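Local coordinates for TrwG protein (Bartonella grahamii, PDB 4NHF) that is a VirB8-family component of a type IV secretion system, here its soluble domain, and probably helps to assemble the secretion channel across the cell envelope, at residues A[109-112]-A[118-121]. Numbering follows the deposited sequence.
Sequences SIQL and ATVR
Gln-111 bends at its second torsion (chi2 73°), which folds its amide back toward Ser-109 and turns OE1 toward Arg-121. The Arg-121 chain runs extended from CG to NE and crosses the glutamine at about a right angle. Arg-121 NE donates to Gln-111 OE1 at 3.3 Å, a long bond. The oxygen lies at the edge of the guanidinium, in its plane, but the donor stands above the amide plane and off the lone pairs. At the other end of the amide, Gln-111 NE2 donates in plane to Ser-109 OG at 2.7 Å.

Beneath this polar face, strands 102-112 and 117-127 form the edge hairpin of the four-stranded antiparallel sheet of this VirB8 (NTF2-clan) domain, 102-112 being outermost within the chain. Ser-109 with Arg-121 and Gln-111 with Thr-119 are its hydrogen-bonded pairs here. On the opposite face, Ile-110 CG1 meets Val-120 CG2 at 4.0 Å, and Leu-112 CD2 meets Ala-118 CB at 3.8 Å. Helix 42-57 packs against this apolar side, and Ile-110 also touches Leu-159 of the second subunit. The hairpin thus carries one apolar and one polar face. On the polar one the NE2 bond largely sets which way the Gln-111 amide faces, and the longer NE bond adds to it.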
ATOM      1  N   SER A 109      15.709   0.212   8.554  1.00 19.29           N
ATOM      2  CA  SER A 109      15.744   1.407   9.418  1.00 19.20           C
ATOM      3  C   SER A 109      15.600   2.660   8.604  1.00 18.37           C
ATOM      4  O   SER A 109      15.898   2.686   7.442  1.00 17.70           O
ATOM      5  CB  SER A 109      17.027   1.459  10.292  1.00 19.80           C
ATOM      6  OG  SER A 109      18.144   1.805   9.508  1.00 19.47           O
ATOM      7  N   ILE A 110      15.118   3.707   9.240  1.00 18.90           N
ATOM      8  CA  ILE A 110      14.844   4.949   8.559  1.00 18.95           C
ATOM      9  C   ILE A 110      15.383   6.059   9.463  1.00 20.22           C
ATOM     10  O   ILE A 110      14.937   6.196  10.593  1.00 20.70           O
ATOM     11  CB  ILE A 110      13.325   5.170   8.329  1.00 18.29           C
ATOM     12  CG1 ILE A 110      12.748   4.117   7.367  1.00 18.12           C
ATOM     13  CG2 ILE A 110      13.100   6.565   7.809  1.00 18.08           C
ATOM     14  CD1 ILE A 110      11.209   4.129   7.310  1.00 18.10           C
ATOM     15  N   GLN A 111      16.336   6.821   8.973  1.00 20.93           N
ATOM     16  CA  GLN A 111      16.846   7.967   9.720  1.00 22.60           C
ATOM     17  C   GLN A 111      16.410   9.240   9.043  1.00 22.16           C
ATOM     18  O   GLN A 111      16.525   9.358   7.846  1.00 21.05           O
ATOM     19  CB  GLN A 111      18.383   7.978   9.834  1.00 24.32           C
ATOM     20  CG  GLN A 111      18.982   6.775  10.520  1.00 26.46           C
ATOM     21  CD  GLN A 111      18.933   5.523   9.643  1.00 27.10           C
ATOM     22  OE1 GLN A 111      19.299   5.537   8.454  1.00 29.21           O
ATOM     23  NE2 GLN A 111      18.439   4.424  10.221  1.00 28.30           N
ATOM     24  N   LEU A 112      16.006  10.224   9.842  1.00 23.64           N
ATOM     25  CA  LEU A 112      15.677  11.557   9.365  1.00 25.01           C
ATOM     26  C   LEU A 112      16.642  12.617   9.891  1.00 28.05           C
ATOM     27  O   LEU A 112      17.026  12.570  11.049  1.00 27.24           O
ATOM     28  CB  LEU A 112      14.300  11.940   9.917  1.00 25.40           C
ATOM     29  CG  LEU A 112      13.128  10.978   9.749  1.00 25.22           C
ATOM     30  CD1 LEU A 112      11.909  11.668  10.295  1.00 26.45           C
ATOM     31  CD2 LEU A 112      12.978  10.642   8.301  1.00 24.21           C
ATOM     32  N   ALA A 118      16.493  12.185   4.438  1.00 20.21           N
ATOM     33  CA  ALA A 118      16.404  10.895   5.131  1.00 19.22           C
ATOM     34  C   ALA A 118      17.311   9.853   4.489  1.00 18.54           C
ATOM     35  O   ALA A 118      17.670   9.951   3.312  1.00 17.47           O
ATOM     36  CB  ALA A 118      14.985  10.357   5.102  1.00 18.21           C
ATOM     37  N   THR A 119      17.663   8.862   5.288  1.00 18.52           N
ATOM     38  CA  THR A 119      18.338   7.676   4.810  0.70 18.92           C
ATOM     39  C   THR A 119      17.463   6.492   5.134  1.00 18.40           C
ATOM     40  O   THR A 119      16.944   6.414   6.296  1.00 18.27           O
ATOM     41  CB  THR A 119      19.666   7.577   5.560  0.70 20.08           C
ATOM     42  OG1 THR A 119      20.362   8.790   5.348  0.70 21.36           O
ATOM     43  CG2 THR A 119      20.485   6.496   5.056  0.70 20.35           C
ATOM     44  N   VAL A 120      17.282   5.581   4.157  1.00 18.46           N
ATOM     45  CA  VAL A 120      16.560   4.356   4.409  1.00 18.19           C
ATOM     46  C   VAL A 120      17.475   3.169   4.117  1.00 18.75           C
ATOM     47  O   VAL A 120      17.931   2.997   3.004  1.00 18.42           O
ATOM     48  CB  VAL A 120      15.272   4.226   3.585  1.00 17.34           C
ATOM     49  CG1 VAL A 120      14.579   2.920   3.893  1.00 17.22           C
ATOM     50  CG2 VAL A 120      14.309   5.373   3.874  1.00 17.67           C
ATOM     51  N   ARG A 121      17.711   2.356   5.133  1.00 19.49           N
ATOM     52  CA  ARG A 121      18.480   1.129   5.010  1.00 20.44           C
ATOM     53  C   ARG A 121      17.522  -0.052   4.730  1.00 19.23           C
ATOM     54  O   ARG A 121      16.588  -0.306   5.486  1.00 19.11           O
ATOM     55  CB  ARG A 121      19.351   0.941   6.250  1.00 22.22           C
ATOM     56  CG  ARG A 121      20.317   2.141   6.379  1.00 24.47           C
ATOM     57  CD  ARG A 121      21.246   2.243   7.608  1.00 26.87           C
ATOM     58  NE  ARG A 121      21.851   3.619   7.685  1.00 28.54           N
ATOM     59  CZ  ARG A 121      23.069   3.936   7.296  1.00 30.38           C
ATOM     60  NH1 ARG A 121      23.932   3.020   6.926  1.00 32.92           N
ATOM     61  NH2 ARG A 121      23.477   5.170   7.367  1.00 33.58           N
TER